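PDB 2XGR: SPD1 nuclease from Streptococcus pyogenes, which acts as a prophage-encoded extracellular endonuclease that cleaves DNA, probably with the aid of a metal ion, as in other His-Me finger nucleases. Local coordinates for residues S221-E224 with N225-T229; L215-N218 with K219-I222. All blocks are in the same frame, centred on the assembly; numbering follows the deposited sequence. Where two conformers were deposited one is given.

Contact 1 of 2, residues S221-E224 with N225-T229; sequences SIDE and NGVTT
D223 sets CG between its own backbone N and carbonyl carbon (chi1 71°), which swings the carboxylate across the chain reversal onto N225 and V227. The motif is a 3:5 beta hairpin, a type I turn with a G1 bulge, joining strand 221-222 to strand 228-233. D223 to G226 form the type I turn, closed by G226 N bonding to D223 O at 3.1 Å. D223 N then bonds to V227 O at 2.9 Å, one residue further on, so G226 and V227 together stand opposite D223, with glycine in position 1 of the bulge. G226 takes a left-handed backbone conformation in which a side chain would press on the preceding carbonyl O, so glycine suits the site. The D223 carboxylate braces the reversal from within. D223 OD1 accepts from N225 N at 2.8 Å, closing an Asx turn, and from V227 N at 2.9 Å. The two N-H groups come from opposite faces of the carboxylate, 52° and 48° out of its plane, so one oxygen is gripped above and below. The other oxygen, OD2, takes the remaining partners: a water donates to D223 OD2 at 2.7 Å and accepts from N225 ND2 at 2.9 Å, tying the amide to the acid, while K52 forms a salt bridge with OD2. Together these donors should favour the ionised acid. V227 lays its CB against both carboxylate oxygens. Toward the strands, S221 and T229 make an antiparallel hydrogen-bonded pair, and I222 and T228 the non-hydrogen-bonded pair next to it. The side chains of I222 and T228 run side by side on the face that meets T212 of strand 209-214, and I222 CG2 lies over the turn glycine, 3.6 Å from G226 CA.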
loop_
_atom_site.group_PDB
_atom_site.type_symbol
_atom_site.label_atom_id
_atom_site.label_comp_id
_atom_site.label_asym_id
_atom_site.label_seq_id
_atom_site.Cartn_x
_atom_site.Cartn_y
_atom_site.Cartn_z
ATOM N N SER A 221 4.987 -6.874 10.381
ATOM C CA SER A 221 4.883 -8.262 10.829
ATOM C C SER A 221 5.363 -9.103 9.659
ATOM O O SER A 221 4.799 -9.016 8.571
ATOM C CB SER A 221 3.434 -8.601 11.211
ATOM O OG SER A 221 3.286 -10.024 11.457
ATOM N N ILE A 222 6.316 -9.990 9.912
ATOM C CA ILE A 222 6.980 -10.737 8.866
ATOM C C ILE A 222 6.503 -12.171 8.947
ATOM O O ILE A 222 6.323 -12.684 10.041
ATOM C CB ILE A 222 8.489 -10.692 9.068
ATOM C CG1 ILE A 222 8.932 -9.216 9.111
ATOM C CG2 ILE A 222 9.189 -11.324 7.918
ATOM C CD1 ILE A 222 10.070 -9.003 10.147
ATOM N N ASP A 223 6.168 -12.785 7.797
ATOM C CA ASP A 223 5.649 -14.163 7.834
ATOM C C ASP A 223 6.819 -15.138 7.625
ATOM O O ASP A 223 7.997 -14.729 7.620
ATOM C CB ASP A 223 4.531 -14.362 6.775
ATOM C CG ASP A 223 5.068 -14.371 5.316
ATOM O OD1 ASP A 223 6.291 -14.337 4.995
ATOM O OD2 ASP A 223 4.172 -14.342 4.456
ATOM N N GLU A 224 6.524 -16.419 7.496
ATOM C CA GLU A 224 7.641 -17.342 7.496
ATOM C C GLU A 224 8.423 -17.402 6.183
ATOM O O GLU A 224 9.390 -18.148 6.094
ATOM C CB GLU A 224 7.216 -18.726 8.022
ATOM C CG GLU A 224 5.892 -19.309 7.556
ATOM C CD GLU A 224 4.729 -18.339 7.182
ATOM O OE1 GLU A 224 4.304 -18.532 6.031
ATOM O OE2 GLU A 224 4.205 -17.474 7.974
ATOM N N ASN A 225 8.038 -16.572 5.188
ATOM C CA ASN A 225 8.831 -16.416 3.946
ATOM C C ASN A 225 9.451 -15.047 3.817
ATOM O O ASN A 225 10.006 -14.702 2.778
ATOM C CB ASN A 225 7.957 -16.700 2.732
ATOM C CG ASN A 225 7.388 -18.076 2.755
ATOM O OD1 ASN A 225 8.121 -19.070 2.980
ATOM N ND2 ASN A 225 6.107 -18.174 2.496
ATOM N N GLY A 226 9.363 -14.243 4.881
ATOM C CA GLY A 226 9.943 -12.951 4.788
ATOM C C GLY A 226 9.077 -11.835 4.171
ATOM O O GLY A 226 9.589 -10.749 3.956
ATOM N N VAL A 227 7.804 -12.133 3.926
ATOM C CA VAL A 227 6.857 -11.136 3.358
ATOM C C VAL A 227 6.311 -10.338 4.550
ATOM O O VAL A 227 5.931 -10.916 5.570
ATOM C CB VAL A 227 5.722 -11.880 2.664
ATOM C CG1 VAL A 227 4.624 -10.844 2.117
ATOM C CG2 VAL A 227 6.347 -12.715 1.531
ATOM N N THR A 228 6.286 -9.000 4.429
ATOM C CA THR A 228 5.895 -8.114 5.546
ATOM C C THR A 228 4.493 -7.598 5.360
ATOM O O THR A 228 4.112 -7.320 4.233
ATOM C CB THR A 228 6.829 -6.913 5.609
ATOM O OG1 THR A 228 8.158 -7.371 5.855
ATOM C CG2 THR A 228 6.508 -5.966 6.795
ATOM N N THR A 229 3.712 -7.624 6.437
ATOM C CA THR A 229 2.364 -7.064 6.401
ATOM C C THR A 229 2.244 -6.031 7.504
ATOM O O THR A 229 2.665 -6.279 8.630
ATOM C CB THR A 229 1.336 -8.183 6.621
ATOM O OG1 THR A 229 1.533 -9.212 5.634
ATOM C CG2 THR A 229 -0.164 -7.660 6.501
HETATM O O HOH W 1 4.312 -15.969 2.291
#

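Contact 2 of 2, residues L215-N218 with K219-I222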
loop_
_atom_site.group_PDB
_atom_site.type_symbol
_atom_site.label_atom_id
_atom_site.label_comp_id
_atom_site.label_asym_id
_atom_site.label_seq_id
_atom_site.Cartn_x
_atom_site.Cartn_y
_atom_site.Cartn_z
ATOM N N LEU A 215 11.075 -1.151 6.867
ATOM C CA LEU A 215 10.790 0.275 6.812
ATOM C C LEU A 215 10.859 0.978 8.164
ATOM O O LEU A 215 10.596 2.196 8.224
ATOM C CB LEU A 215 9.416 0.497 6.179
ATOM C CG LEU A 215 9.245 -0.206 4.815
ATOM C CD1 LEU A 215 7.850 0.191 4.219
ATOM C CD2 LEU A 215 10.363 0.203 3.885
ATOM N N ASN A 216 11.357 0.270 9.182
ATOM C CA ASN A 216 11.587 0.831 10.528
ATOM C C ASN A 216 10.348 1.251 11.319
ATOM O O ASN A 216 10.374 2.179 12.113
ATOM C CB ASN A 216 12.663 1.949 10.507
ATOM C CG ASN A 216 13.390 2.017 11.819
ATOM O OD1 ASN A 216 13.844 0.963 12.295
ATOM N ND2 ASN A 216 13.564 3.249 12.398
ATOM N N SER A 217 9.223 0.558 11.105
ATOM C CA SER A 217 8.033 0.859 11.864
ATOM C C SER A 217 7.824 -0.284 12.889
ATOM O O SER A 217 7.931 -1.459 12.495
ATOM C CB SER A 217 6.897 0.840 10.833
ATOM O OG SER A 217 5.715 0.584 11.417
ATOM N N ASN A 218 7.165 0.028 13.995
ATOM C CA ASN A 218 6.837 -1.039 14.972
ATOM C C ASN A 218 5.623 -1.910 14.541
ATOM O O ASN A 218 5.302 -2.874 15.237
ATOM C CB ASN A 218 6.463 -0.404 16.330
ATOM C CG ASN A 218 7.613 0.262 16.986
ATOM O OD1 ASN A 218 8.772 -0.170 16.880
ATOM N ND2 ASN A 218 7.327 1.382 17.629
ATOM N N LYS A 219 5.052 -1.631 13.370
ATOM C CA LYS A 219 3.850 -2.319 12.902
ATOM C C LYS A 219 4.175 -3.455 11.904
ATOM O O LYS A 219 3.246 -4.131 11.469
ATOM C CB LYS A 219 2.910 -1.304 12.231
ATOM C CG LYS A 219 2.386 -0.249 13.161
ATOM C CD LYS A 219 1.262 0.562 12.482
ATOM C CE LYS A 219 0.919 1.777 13.297
ATOM N NZ LYS A 219 0.130 1.228 14.443
ATOM N N GLU A 220 5.440 -3.657 11.565
ATOM C CA GLU A 220 5.794 -4.593 10.476
ATOM C C GLU A 220 5.787 -6.017 11.000
ATOM O O GLU A 220 6.542 -6.314 11.944
ATOM C CB GLU A 220 7.148 -4.272 9.938
ATOM C CG GLU A 220 7.063 -2.857 9.240
ATOM C CD GLU A 220 8.426 -2.462 8.736
ATOM O OE1 GLU A 220 9.319 -2.085 9.536
ATOM O OE2 GLU A 220 8.700 -2.689 7.553
ATOM N N SER A 221 4.987 -6.874 10.381
ATOM C CA SER A 221 4.883 -8.262 10.829
ATOM C C SER A 221 5.363 -9.103 9.659
ATOM O O SER A 221 4.799 -9.016 8.571
ATOM C CB SER A 221 3.434 -8.601 11.211
ATOM O OG SER A 221 3.286 -10.024 11.457
ATOM N N ILE A 222 6.316 -9.990 9.912
ATOM C CA ILE A 222 6.980 -10.737 8.866
ATOM C C ILE A 222 6.503 -12.171 8.947
ATOM O O ILE A 222 6.323 -12.684 10.041
ATOM C CB ILE A 222 8.489 -10.692 9.068
ATOM C CG1 ILE A 222 8.932 -9.216 9.111
ATOM C CG2 ILE A 222 9.189 -11.324 7.918
ATOM C CD1 ILE A 222 10.070 -9.003 10.147
#
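E220 reaches back to L215 and S217 with its chain extended beyond CG, crossing the L215 side chain at about a right angle and offering one carboxylate oxygen to each backbone N-H. The motif is a type I beta turn from S217 to E220 in the loop between strands 209-214 and 221-222, opened by a serine ST turn. With CG beside its backbone N (chi1 -66°), E220 turns its carboxylate onto the chain that leads into the turn. E220 OE2 accepts from L215 N at 2.9 Å on its syn side, 23° out of the carboxylate plane. E220 OE1 is met by S217 N at 3.1 Å from above that plane, by 45°. One flat group thus fixes two backbone amides of the loop, and Y201 OH on strand 196-204 adds a second hydrogen bond at OE2. These partners would be expected to stabilise the negative charge. The acid also has looser contacts: E220 CG lies 3.6 Å from S217 O, and E220 OE2 lies 3.5 Å from L215 CB. L215 itself is buried against helix 160-173. S217 points its side chain into the bend, where S217 OG accepts from K219 N at 3.0 Å and also bonds to Y163 OH of the same helix. The turn's own backbone bond, from E220 N to S217 O, is weak at 3.4 Å, whereas the serine and glutamate bonds beside it are shorter. K219 begins alongside the serine and then heads off from the turn, with K219 CB 3.5 Å from S217 OG.

In the fold
Contacts 1 and 2 follow each other along one chain segment: the type I turn of 217-220 feeds strand 221-222, and that short strand enters the hairpin of 221-229. Their centres lie about 10 Å apart, and they touch directly where T228 CG2 packs 3.6 Å from E220 CB. Y201 on strand 196-204 serves both, through backbone bonds to T228 and its hydroxyl on E220. The shared strand 221-222 pairs with strand 228-233 of the large antiparallel sheet; contact 2 sits next to helix 160-173. Separate molecules of di(hydroxyethyl)ether, probably from the crystallisation liquor, come within about 3 Å (nearest atoms) of the E224 and K219 side chains.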